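Local coordinates for magnesium and cobalt efflux protein (Bordetella parapertussis, PDB 3JTF) that probably takes part in magnesium and cobalt transport and binds AMP through its paired CBS domains, the part of the protein present here, at residues Arg16-Asp21 with Thr36-Phe41; Arg40-Glu45 with Ile52-Ala57; Asn99-Val104 with Leu114-Asp119. All coordinates share one frame; numbering follows the deposited sequence.

Interaction 1 (Arg16-Asp21 with Thr36-Phe41); sequences RMDLLD and TAHSRF. With AMP (adenosine monophosphate), chain F; SO4 (sulfate ion), chain H.
D18 and H38 meet beside the adenine: carboxylate oxygen OD2 of D18 lies in the plane of the imidazole, at its edge, 3.0 Å from CD2 of H38. The side chains cross at about a right angle, and a water bridges them, hydrogen-bonded to D18 OD2 and, at 2.7 Å, to H38 NE2. AMP is bound by both segments. Backbone N of D18 donates to AMP N1 (2.9 Å, 170°), while AMP N6 donates to D18 O. D18 N and O thus read the Watson-Crick edge of adenine, and R40 O takes the second N6 hydrogen. The purine atom C4 sits 3.3 Å above the centre of the H38 ring, and ND1 donates to phosphate O3P, though the modelled length is doubtfully short. With CG beside the backbone N (chi1 -62°), the imidazole is laid over the purine. Behind this shell, F41 turns a ring edge to D18 O (CD2 to O 3.6 Å), and L20 CG packs against F41 CB at 3.7 Å, joining two parallel strands of a beta-alpha-beta unit. The chemistry implies that base recognition rests largely on main-chain groups, whereas the phosphate draws on side chains, R40 NH1 at O1P (3.0 Å) and H38.

Interaction 2 (Arg40-Glu45 with Ile52-Ala57); sequences RFPVYE and IGILLA. With AMP (adenosine monophosphate), chain F; SO4 (sulfate ion), chain H.
G53 gives this strand pair its oddity, a positive phi (148°) in a region largely open to glycine alone; its carbonyl accepts from V43 N at 2.8 Å. Four such backbone bonds stitch this antiparallel hairpin of the first CBS domain, which forms one wall of the AMP site. F41 and L55 exchange two of them, L55 N to F41 O being the straighter at 171°. P42, which has no N-H to give, falls in a non-hydrogen-bonded pair with I54, whose CD1 lies 3.8 Å from P42 CA. Side chains then sort to two faces. On that of V43 and L55, V43 CG2, anti to its carbonyl carbon, rests 3.7 Å from L55 CB, while its other branch, CG1, meets I52 CG1 at 3.8 Å. R40 CG meets L56 CD1 (3.7 Å) on the face of R40, P42, I54 and L56. A bend at chi3 (-69°) carries the guanidinium onward; at its edge NH1 donates to AMP O1P and sulfate O3, and NH2 to sulfate O4. E45 adds a salt bridge to R72. L20 of strand 20-21 covers F41 and L55, L74 of helix 71-74 also packs on L55, and strand 101-105 meets R40, P42 and I54.

Interaction 3 (Asn99-Val104 with Leu114-Asp119); sequences NHLAIV and LVTMED. With AMP (adenosine monophosphate), chain F; SO4 (sulfate ion), chain H.
H100 and M117, a selenomethionine here, lie side by side where strand 111-116 gives way to a helix: SE stands over the imidazole face, 3.9 Å from its centroid and 12° off the normal, a Met-aromatic contact. In the same pair, M117 N donates to H100 O at 3.0 Å. The tightly packed part is the hairpin itself, where A102 and V115 exchange two backbone bonds, A102 N to V115 O at 173°. V104 CG2 presses on V115 CG1 at 3.7 Å, and on the L101, I103 and L114 face, I103 CD1 meets L114 CB at 4.0 Å. L114, with CG lodged between backbone N and carbonyl carbon (chi1 73°), turns CD2 to the adenine, 3.7 Å from AMP C6. By contrast E118 and D119 are partly exposed, with AMP ribose and a sulfate beside them. T116, at the N-cap position, shares a 2.7 Å hydrogen bond between OG1 and AMP O3'; its N donates to D119 OD2, while D119 OD1 accepts from ribose O2' at 2.7 Å. Helix 87-96 covers A102 and M117 through F94, helix 7-10 packs on V104 and V115, and strand 40-44 meets L101, I103 and L114 through R40 and P42.

Overall arrangement
From the N terminus, interaction 1 comes first, closing a loop of 14 residues, largely helix 26-35, within a beta-alpha-beta unit. Interaction 2 starts at R40, where interaction 1 finishes, sharing R40 and F41, and closes the short turn of a hairpin, so strand 40-44 is the middle strand between 20-21 and 51-56. Interaction 3 follows in series, without nesting or crossing, closing the hairpin 101-105 with 111-116 in the second CBS range. The two halves meet through P42 against I103, I54 against L101 and R40 against H100 and T116. AMP spans the seam: interaction 1 supplies the polar bonds to base and phosphate, interaction 3 those to ribose together with leucines against the base.

Interaction 1 (Arg16-Asp21 with Thr36-Phe41)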
loop_
_atom_site.group_PDB
_atom_site.type_symbol
_atom_site.label_atom_id
_atom_site.label_comp_id
_atom_site.label_asym_id
_atom_site.label_seq_id
_atom_site.Cartn_x
_atom_site.Cartn_y
_atom_site.Cartn_z
ATOM N N ARG B 16 -3.052 18.785 -2.313
ATOM C CA ARG B 16 -3.821 17.549 -2.144
ATOM C C ARG B 16 -3.125 16.500 -1.271
ATOM O O ARG B 16 -3.672 15.419 -1.033
ATOM C CB ARG B 16 -4.116 16.897 -3.505
ATOM C CG ARG B 16 -5.103 17.619 -4.402
ATOM C CD ARG B 16 -5.882 16.588 -5.309
ATOM N NE ARG B 16 -6.033 17.128 -6.650
ATOM C CZ ARG B 16 -5.564 16.568 -7.757
ATOM N NH1 ARG B 16 -4.937 15.387 -7.727
ATOM N NH2 ARG B 16 -5.740 17.196 -8.909
HETATM N N MSE B 17 -1.959 16.802 -0.754
HETATM C CA MSE B 17 -1.254 15.813 0.040
HETATM C C MSE B 17 -1.858 15.629 1.416
HETATM O O MSE B 17 -2.211 16.597 2.066
HETATM C CB MSE B 17 0.209 16.193 0.184
HETATM C CG MSE B 17 0.904 16.273 -1.122
HETATM SE SE MSE B 17 2.842 16.629 -0.865
HETATM C CE MSE B 17 2.795 18.253 -0.021
ATOM N N ASP B 18 -2.006 14.378 1.832
ATOM C CA ASP B 18 -2.387 14.065 3.184
ATOM C C ASP B 18 -1.091 13.950 3.975
ATOM O O ASP B 18 -0.275 13.023 3.744
ATOM C CB ASP B 18 -3.179 12.746 3.266
ATOM C CG ASP B 18 -4.558 12.856 2.656
ATOM O OD1 ASP B 18 -5.215 13.885 2.873
ATOM O OD2 ASP B 18 -4.997 11.929 1.938
ATOM N N LEU B 19 -0.910 14.888 4.897
ATOM C CA LEU B 19 0.319 15.017 5.683
ATOM C C LEU B 19 0.027 14.797 7.113
ATOM O O LEU B 19 -1.104 14.985 7.526
ATOM C CB LEU B 19 0.829 16.448 5.617
ATOM C CG LEU B 19 1.110 17.037 4.245
ATOM C CD1 LEU B 19 1.636 18.464 4.341
ATOM C CD2 LEU B 19 2.104 16.180 3.587
ATOM N N LEU B 20 1.051 14.477 7.897
ATOM C CA LEU B 20 0.905 14.369 9.344
ATOM C C LEU B 20 1.842 15.360 10.045
ATOM O O LEU B 20 3.004 15.479 9.685
ATOM C CB LEU B 20 1.252 12.941 9.790
ATOM C CG LEU B 20 0.306 11.811 9.319
ATOM C CD1 LEU B 20 0.764 10.432 9.813
ATOM C CD2 LEU B 20 -1.133 12.088 9.774
ATOM N N ASP B 21 1.332 16.030 11.074
ATOM C CA ASP B 21 2.107 16.950 11.886
ATOM C C ASP B 21 2.641 16.150 13.078
ATOM O O ASP B 21 1.850 15.694 13.923
ATOM C CB ASP B 21 1.194 18.053 12.364
ATOM C CG ASP B 21 1.839 19.002 13.355
ATOM O OD1 ASP B 21 2.972 18.819 13.822
ATOM O OD2 ASP B 21 1.129 19.955 13.677
ATOM N N THR B 36 -8.131 8.405 6.339
ATOM C CA THR B 36 -7.654 8.551 4.980
ATOM C C THR B 36 -7.436 7.158 4.514
ATOM O O THR B 36 -6.934 6.304 5.266
ATOM C CB THR B 36 -6.302 9.272 4.880
ATOM O OG1 THR B 36 -5.289 8.317 5.180
ATOM C CG2 THR B 36 -6.201 10.422 5.826
ATOM N N ALA B 37 -7.730 6.903 3.264
ATOM C CA ALA B 37 -7.314 5.647 2.683
ATOM C C ALA B 37 -5.933 5.794 1.991
ATOM O O ALA B 37 -5.856 5.686 0.736
ATOM C CB ALA B 37 -8.404 5.148 1.685
ATOM N N HIS B 38 -4.869 6.067 2.775
ATOM C CA HIS B 38 -3.473 5.925 2.313
ATOM C C HIS B 38 -2.658 5.182 3.354
ATOM O O HIS B 38 -2.993 5.201 4.514
ATOM C CB HIS B 38 -2.823 7.271 2.024
ATOM C CG HIS B 38 -3.506 8.036 0.945
ATOM N ND1 HIS B 38 -3.700 7.526 -0.320
ATOM C CD2 HIS B 38 -4.096 9.253 0.956
ATOM C CE1 HIS B 38 -4.364 8.412 -1.048
ATOM N NE2 HIS B 38 -4.614 9.471 -0.294
ATOM N N SER B 39 -1.612 4.509 2.918
ATOM C CA SER B 39 -0.736 3.747 3.805
ATOM C C SER B 39 0.484 4.558 4.267
ATOM O O SER B 39 1.107 4.201 5.252
ATOM C CB SER B 39 -0.236 2.481 3.104
ATOM O OG SER B 39 0.329 2.807 1.814
ATOM N N ARG B 40 0.843 5.597 3.527
ATOM C CA ARG B 40 2.069 6.352 3.762
ATOM C C ARG B 40 1.804 7.867 3.785
ATOM O O ARG B 40 1.036 8.369 2.980
ATOM C CB ARG B 40 3.072 6.056 2.663
ATOM C CG ARG B 40 3.469 4.577 2.514
ATOM C CD ARG B 40 3.982 4.323 1.108
ATOM N NE ARG B 40 2.864 4.432 0.178
ATOM C CZ ARG B 40 2.882 4.051 -1.084
ATOM N NH1 ARG B 40 1.796 4.201 -1.811
ATOM N NH2 ARG B 40 3.975 3.506 -1.616
ATOM N N PHE B 41 2.460 8.574 4.694
ATOM C CA PHE B 41 2.212 10.000 4.922
ATOM C C PHE B 41 3.517 10.727 5.050
ATOM O O PHE B 41 4.340 10.368 5.896
ATOM C CB PHE B 41 1.379 10.194 6.183
ATOM C CG PHE B 41 0.088 9.455 6.147
ATOM C CD1 PHE B 41 0.036 8.111 6.510
ATOM C CD2 PHE B 41 -1.058 10.078 5.691
ATOM C CE1 PHE B 41 -1.125 7.404 6.429
ATOM C CE2 PHE B 41 -2.245 9.401 5.626
ATOM C CZ PHE B 41 -2.293 8.039 5.984
HETATM P P AMP F . -2.159 4.458 -1.558
HETATM O O1P AMP F . -0.957 4.552 -0.682
HETATM O O2P AMP F . -2.490 3.087 -2.046
HETATM O O3P AMP F . -3.340 5.168 -0.984
HETATM O "O5'" AMP F . -1.887 5.301 -2.883
HETATM C "C5'" AMP F . -2.960 5.462 -3.822
HETATM C "C4'" AMP F . -2.759 6.783 -4.498
HETATM O "O4'" AMP F . -3.056 7.925 -3.667
HETATM C "C3'" AMP F . -1.276 6.939 -4.850
HETATM O "O3'" AMP F . -0.927 6.186 -6.016
HETATM C "C2'" AMP F . -1.231 8.412 -5.037
HETATM O "O2'" AMP F . -2.046 8.617 -6.254
HETATM C "C1'" AMP F . -1.986 8.877 -3.782
HETATM N N9 AMP F . -1.346 8.976 -2.422
HETATM C C8 AMP F . -0.635 8.072 -1.685
HETATM N N7 AMP F . -0.296 8.583 -0.465
HETATM C C5 AMP F . -0.827 9.828 -0.403
HETATM C C6 AMP F . -0.890 10.912 0.589
HETATM N N6 AMP F . -0.273 10.785 1.768
HETATM N N1 AMP F . -1.519 12.058 0.249
HETATM C C2 AMP F . -2.147 12.209 -0.919
HETATM N N3 AMP F . -2.174 11.249 -1.860
HETATM C C4 AMP F . -1.517 10.067 -1.662
HETATM S S SO4 H . 2.753 2.423 -4.912
HETATM O O1 SO4 H . 2.665 1.158 -4.199
HETATM O O2 SO4 H . 3.032 2.232 -6.286
HETATM O O3 SO4 H . 1.481 3.147 -4.712
HETATM O O4 SO4 H . 3.772 3.233 -4.293
HETATM O O HOH W 1 -5.564 11.756 -1.258
#

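Interaction 2 (Arg40-Glu45 with Ile52-Ala57)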
loop_
_atom_site.group_PDB
_atom_site.type_symbol
_atom_site.label_atom_id
_atom_site.label_comp_id
_atom_site.label_asym_id
_atom_site.label_seq_id
_atom_site.Cartn_x
_atom_site.Cartn_y
_atom_site.Cartn_z
ATOM N N ARG B 40 0.843 5.597 3.527
ATOM C CA ARG B 40 2.069 6.352 3.762
ATOM C C ARG B 40 1.804 7.867 3.785
ATOM O O ARG B 40 1.036 8.369 2.980
ATOM C CB ARG B 40 3.072 6.056 2.663
ATOM C CG ARG B 40 3.469 4.577 2.514
ATOM C CD ARG B 40 3.982 4.323 1.108
ATOM N NE ARG B 40 2.864 4.432 0.178
ATOM C CZ ARG B 40 2.882 4.051 -1.084
ATOM N NH1 ARG B 40 1.796 4.201 -1.811
ATOM N NH2 ARG B 40 3.975 3.506 -1.616
ATOM N N PHE B 41 2.460 8.574 4.694
ATOM C CA PHE B 41 2.212 10.000 4.922
ATOM C C PHE B 41 3.517 10.727 5.050
ATOM O O PHE B 41 4.340 10.368 5.896
ATOM C CB PHE B 41 1.379 10.194 6.183
ATOM C CG PHE B 41 0.088 9.455 6.147
ATOM C CD1 PHE B 41 0.036 8.111 6.510
ATOM C CD2 PHE B 41 -1.058 10.078 5.691
ATOM C CE1 PHE B 41 -1.125 7.404 6.429
ATOM C CE2 PHE B 41 -2.245 9.401 5.626
ATOM C CZ PHE B 41 -2.293 8.039 5.984
ATOM N N PRO B 42 3.736 11.740 4.206
ATOM C CA PRO B 42 4.773 12.693 4.579
ATOM C C PRO B 42 4.473 13.347 5.922
ATOM O O PRO B 42 3.330 13.636 6.216
ATOM C CB PRO B 42 4.751 13.734 3.452
ATOM C CG PRO B 42 3.948 13.102 2.340
ATOM C CD PRO B 42 2.958 12.215 3.056
ATOM N N VAL B 43 5.524 13.540 6.706
ATOM C CA VAL B 43 5.448 14.095 8.041
ATOM C C VAL B 43 6.151 15.421 8.099
ATOM O O VAL B 43 7.246 15.580 7.529
ATOM C CB VAL B 43 6.068 13.109 9.064
ATOM C CG1 VAL B 43 6.045 13.718 10.483
ATOM C CG2 VAL B 43 5.286 11.762 9.025
ATOM N N TYR B 44 5.499 16.414 8.709
ATOM C CA TYR B 44 6.134 17.705 8.888
ATOM C C TYR B 44 6.221 18.131 10.342
ATOM O O TYR B 44 5.622 17.549 11.213
ATOM C CB TYR B 44 5.442 18.790 8.054
ATOM C CG TYR B 44 4.092 19.215 8.576
ATOM C CD1 TYR B 44 3.975 20.252 9.492
ATOM C CD2 TYR B 44 2.928 18.573 8.143
ATOM C CE1 TYR B 44 2.709 20.663 9.972
ATOM C CE2 TYR B 44 1.671 18.979 8.581
ATOM C CZ TYR B 44 1.560 20.013 9.489
ATOM O OH TYR B 44 0.305 20.397 9.939
ATOM N N GLU B 45 6.983 19.189 10.565
ATOM C CA GLU B 45 7.077 19.816 11.876
ATOM C C GLU B 45 7.147 21.303 11.701
ATOM O O GLU B 45 7.929 21.816 10.874
ATOM C CB GLU B 45 8.272 19.271 12.673
ATOM C CG GLU B 45 8.277 19.685 14.175
ATOM C CD GLU B 45 9.288 18.871 14.980
ATOM O OE1 GLU B 45 10.080 18.131 14.349
ATOM O OE2 GLU B 45 9.289 18.958 16.226
ATOM N N ILE B 52 9.945 16.156 7.410
ATOM C CA ILE B 52 11.019 15.507 8.164
ATOM C C ILE B 52 11.065 14.007 7.857
ATOM O O ILE B 52 11.856 13.289 8.440
ATOM C CB ILE B 52 10.895 15.763 9.683
ATOM C CG1 ILE B 52 9.539 15.303 10.215
ATOM C CG2 ILE B 52 11.137 17.281 10.028
ATOM C CD1 ILE B 52 9.545 15.025 11.719
ATOM N N GLY B 53 10.199 13.550 6.957
ATOM C CA GLY B 53 10.195 12.198 6.512
ATOM C C GLY B 53 8.833 11.637 6.140
ATOM O O GLY B 53 7.895 12.389 5.921
ATOM N N ILE B 54 8.765 10.315 6.050
ATOM C CA ILE B 54 7.580 9.571 5.671
ATOM C C ILE B 54 7.236 8.557 6.749
ATOM O O ILE B 54 8.105 7.851 7.241
ATOM C CB ILE B 54 7.784 8.770 4.379
ATOM C CG1 ILE B 54 8.378 9.657 3.276
ATOM C CG2 ILE B 54 6.423 8.085 3.948
ATOM C CD1 ILE B 54 7.458 10.773 2.767
ATOM N N LEU B 55 5.968 8.512 7.139
ATOM C CA LEU B 55 5.510 7.526 8.110
ATOM C C LEU B 55 4.668 6.497 7.372
ATOM O O LEU B 55 3.745 6.855 6.644
ATOM C CB LEU B 55 4.660 8.166 9.212
ATOM C CG LEU B 55 4.102 7.197 10.286
ATOM C CD1 LEU B 55 5.271 6.649 11.157
ATOM C CD2 LEU B 55 3.124 7.949 11.150
ATOM N N LEU B 56 5.029 5.229 7.537
ATOM C CA LEU B 56 4.180 4.114 7.122
ATOM C C LEU B 56 3.207 3.827 8.273
ATOM O O LEU B 56 3.615 3.507 9.382
ATOM C CB LEU B 56 5.064 2.897 6.800
ATOM C CG LEU B 56 4.398 1.611 6.294
ATOM C CD1 LEU B 56 3.799 1.721 4.844
ATOM C CD2 LEU B 56 5.409 0.421 6.392
ATOM N N ALA B 57 1.917 3.960 8.007
ATOM C CA ALA B 57 0.866 3.851 9.035
ATOM C C ALA B 57 0.975 2.588 9.879
ATOM O O ALA B 57 0.775 2.650 11.084
ATOM C CB ALA B 57 -0.506 3.857 8.397
HETATM P P AMP F . -2.159 4.458 -1.558
HETATM O O1P AMP F . -0.957 4.552 -0.682
HETATM O O2P AMP F . -2.490 3.087 -2.046
HETATM O O3P AMP F . -3.340 5.168 -0.984
HETATM O "O5'" AMP F . -1.887 5.301 -2.883
HETATM C "C5'" AMP F . -2.960 5.462 -3.822
HETATM C "C4'" AMP F . -2.759 6.783 -4.498
HETATM O "O4'" AMP F . -3.056 7.925 -3.667
HETATM C "C3'" AMP F . -1.276 6.939 -4.850
HETATM O "O3'" AMP F . -0.927 6.186 -6.016
HETATM C "C2'" AMP F . -1.231 8.412 -5.037
HETATM O "O2'" AMP F . -2.046 8.617 -6.254
HETATM C "C1'" AMP F . -1.986 8.877 -3.782
HETATM N N9 AMP F . -1.346 8.976 -2.422
HETATM C C8 AMP F . -0.635 8.072 -1.685
HETATM N N7 AMP F . -0.296 8.583 -0.465
HETATM C C5 AMP F . -0.827 9.828 -0.403
HETATM C C6 AMP F . -0.890 10.912 0.589
HETATM N N6 AMP F . -0.273 10.785 1.768
HETATM N N1 AMP F . -1.519 12.058 0.249
HETATM C C2 AMP F . -2.147 12.209 -0.919
HETATM N N3 AMP F . -2.174 11.249 -1.860
HETATM C C4 AMP F . -1.517 10.067 -1.662
HETATM S S SO4 H . 2.753 2.423 -4.912
HETATM O O1 SO4 H . 2.665 1.158 -4.199
HETATM O O2 SO4 H . 3.032 2.232 -6.286
HETATM O O3 SO4 H . 1.481 3.147 -4.712
HETATM O O4 SO4 H . 3.772 3.233 -4.293
#

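Interaction 3 (Asn99-Val104 with Leu114-Asp119)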
loop_
_atom_site.group_PDB
_atom_site.type_symbol
_atom_site.label_atom_id
_atom_site.label_comp_id
_atom_site.label_asym_id
_atom_site.label_seq_id
_atom_site.Cartn_x
_atom_site.Cartn_y
_atom_site.Cartn_z
ATOM N N ASN B 99 11.475 2.184 -1.136
ATOM C CA ASN B 99 10.584 3.323 -1.066
ATOM C C ASN B 99 9.752 3.476 -2.375
ATOM O O ASN B 99 10.307 3.802 -3.429
ATOM C CB ASN B 99 11.405 4.607 -0.835
ATOM C CG ASN B 99 12.265 4.570 0.447
ATOM O OD1 ASN B 99 11.719 4.532 1.539
ATOM N ND2 ASN B 99 13.624 4.620 0.307
ATOM N N HIS B 100 8.432 3.323 -2.299
ATOM C CA HIS B 100 7.568 3.505 -3.470
ATOM C C HIS B 100 6.786 4.834 -3.487
ATOM O O HIS B 100 5.888 5.033 -4.306
ATOM C CB HIS B 100 6.652 2.298 -3.684
ATOM C CG HIS B 100 7.387 1.053 -4.087
ATOM N ND1 HIS B 100 6.754 -0.154 -4.256
ATOM C CD2 HIS B 100 8.700 0.828 -4.342
ATOM C CE1 HIS B 100 7.637 -1.064 -4.634
ATOM N NE2 HIS B 100 8.828 -0.495 -4.690
ATOM N N LEU B 101 7.188 5.744 -2.616
ATOM C CA LEU B 101 6.605 7.083 -2.530
ATOM C C LEU B 101 7.749 8.067 -2.465
ATOM O O LEU B 101 8.692 7.877 -1.673
ATOM C CB LEU B 101 5.727 7.211 -1.281
ATOM C CG LEU B 101 4.935 8.535 -1.183
ATOM C CD1 LEU B 101 3.541 8.416 -0.542
ATOM C CD2 LEU B 101 5.752 9.557 -0.425
ATOM N N ALA B 102 7.689 9.110 -3.295
ATOM C CA ALA B 102 8.683 10.161 -3.292
ATOM C C ALA B 102 7.978 11.515 -3.185
ATOM O O ALA B 102 6.854 11.674 -3.647
ATOM C CB ALA B 102 9.552 10.116 -4.602
ATOM N N ILE B 103 8.666 12.463 -2.565
ATOM C CA ILE B 103 8.239 13.821 -2.532
ATOM C C ILE B 103 8.856 14.522 -3.728
ATOM O O ILE B 103 10.038 14.369 -4.005
ATOM C CB ILE B 103 8.684 14.512 -1.219
ATOM C CG1 ILE B 103 8.119 13.819 0.024
ATOM C CG2 ILE B 103 8.287 16.034 -1.215
ATOM C CD1 ILE B 103 6.614 13.714 0.002
ATOM N N VAL B 104 8.056 15.315 -4.422
ATOM C CA VAL B 104 8.483 15.969 -5.633
ATOM C C VAL B 104 8.868 17.421 -5.338
ATOM O O VAL B 104 8.120 18.148 -4.647
ATOM C CB VAL B 104 7.362 15.957 -6.663
ATOM C CG1 VAL B 104 7.782 16.695 -7.958
ATOM C CG2 VAL B 104 6.912 14.509 -6.930
ATOM N N LEU B 114 3.717 14.924 -4.385
ATOM C CA LEU B 114 4.206 13.587 -4.115
ATOM C C LEU B 114 3.806 12.668 -5.272
ATOM O O LEU B 114 2.927 12.974 -6.067
ATOM C CB LEU B 114 3.749 13.072 -2.736
ATOM C CG LEU B 114 2.299 12.659 -2.488
ATOM C CD1 LEU B 114 1.934 11.362 -3.194
ATOM C CD2 LEU B 114 2.031 12.543 -0.972
ATOM N N VAL B 115 4.494 11.558 -5.386
ATOM C CA VAL B 115 4.288 10.632 -6.478
ATOM C C VAL B 115 4.607 9.242 -5.958
ATOM O O VAL B 115 5.467 9.079 -5.067
ATOM C CB VAL B 115 5.122 11.045 -7.724
ATOM C CG1 VAL B 115 6.597 10.883 -7.462
ATOM C CG2 VAL B 115 4.618 10.293 -8.981
ATOM N N THR B 116 3.866 8.261 -6.463
ATOM C CA THR B 116 4.056 6.845 -6.121
ATOM C C THR B 116 4.265 5.978 -7.357
ATOM O O THR B 116 3.982 6.394 -8.484
ATOM C CB THR B 116 2.880 6.236 -5.304
ATOM O OG1 THR B 116 1.737 6.019 -6.143
ATOM C CG2 THR B 116 2.495 7.108 -4.061
HETATM N N MSE B 117 4.779 4.766 -7.128
HETATM C CA MSE B 117 5.022 3.821 -8.230
HETATM C C MSE B 117 3.756 3.508 -8.994
HETATM O O MSE B 117 3.801 3.336 -10.206
HETATM C CB MSE B 117 5.649 2.507 -7.746
HETATM C CG MSE B 117 6.293 1.694 -8.944
HETATM SE SE MSE B 117 7.202 0.128 -8.217
HETATM C CE MSE B 117 5.575 -0.963 -7.985
ATOM N N GLU B 118 2.633 3.428 -8.280
ATOM C CA GLU B 118 1.340 3.204 -8.921
ATOM C C GLU B 118 0.994 4.285 -9.918
ATOM O O GLU B 118 0.568 3.957 -11.033
ATOM C CB GLU B 118 0.225 3.077 -7.869
ATOM C CG GLU B 118 -1.182 2.721 -8.410
ATOM C CD GLU B 118 -2.283 2.861 -7.286
ATOM O OE1 GLU B 118 -2.166 2.139 -6.264
ATOM O OE2 GLU B 118 -3.230 3.695 -7.398
ATOM N N ASP B 119 1.190 5.556 -9.542
ATOM C CA ASP B 119 0.959 6.685 -10.457
ATOM C C ASP B 119 1.822 6.550 -11.723
ATOM O O ASP B 119 1.382 6.830 -12.816
ATOM C CB ASP B 119 1.288 8.044 -9.819
ATOM C CG ASP B 119 0.433 8.366 -8.590
ATOM O OD1 ASP B 119 -0.780 8.085 -8.616
ATOM O OD2 ASP B 119 1.017 8.876 -7.596
HETATM P P AMP F . -2.159 4.458 -1.558
HETATM O O1P AMP F . -0.957 4.552 -0.682
HETATM O O2P AMP F . -2.490 3.087 -2.046
HETATM O O3P AMP F . -3.340 5.168 -0.984
HETATM O "O5'" AMP F . -1.887 5.301 -2.883
HETATM C "C5'" AMP F . -2.960 5.462 -3.822
HETATM C "C4'" AMP F . -2.759 6.783 -4.498
HETATM O "O4'" AMP F . -3.056 7.925 -3.667
HETATM C "C3'" AMP F . -1.276 6.939 -4.850
HETATM O "O3'" AMP F . -0.927 6.186 -6.016
HETATM C "C2'" AMP F . -1.231 8.412 -5.037
HETATM O "O2'" AMP F . -2.046 8.617 -6.254
HETATM C "C1'" AMP F . -1.986 8.877 -3.782
HETATM N N9 AMP F . -1.346 8.976 -2.422
HETATM C C8 AMP F . -0.635 8.072 -1.685
HETATM N N7 AMP F . -0.296 8.583 -0.465
HETATM C C5 AMP F . -0.827 9.828 -0.403
HETATM C C6 AMP F . -0.890 10.912 0.589
HETATM N N6 AMP F . -0.273 10.785 1.768
HETATM N N1 AMP F . -1.519 12.058 0.249
HETATM C C2 AMP F . -2.147 12.209 -0.919
HETATM N N3 AMP F . -2.174 11.249 -1.860
HETATM C C4 AMP F . -1.517 10.067 -1.662
HETATM S S SO4 H . 2.753 2.423 -4.912
HETATM O O1 SO4 H . 2.665 1.158 -4.199
HETATM O O2 SO4 H . 3.032 2.232 -6.286
HETATM O O3 SO4 H . 1.481 3.147 -4.712
HETATM O O4 SO4 H . 3.772 3.233 -4.293
#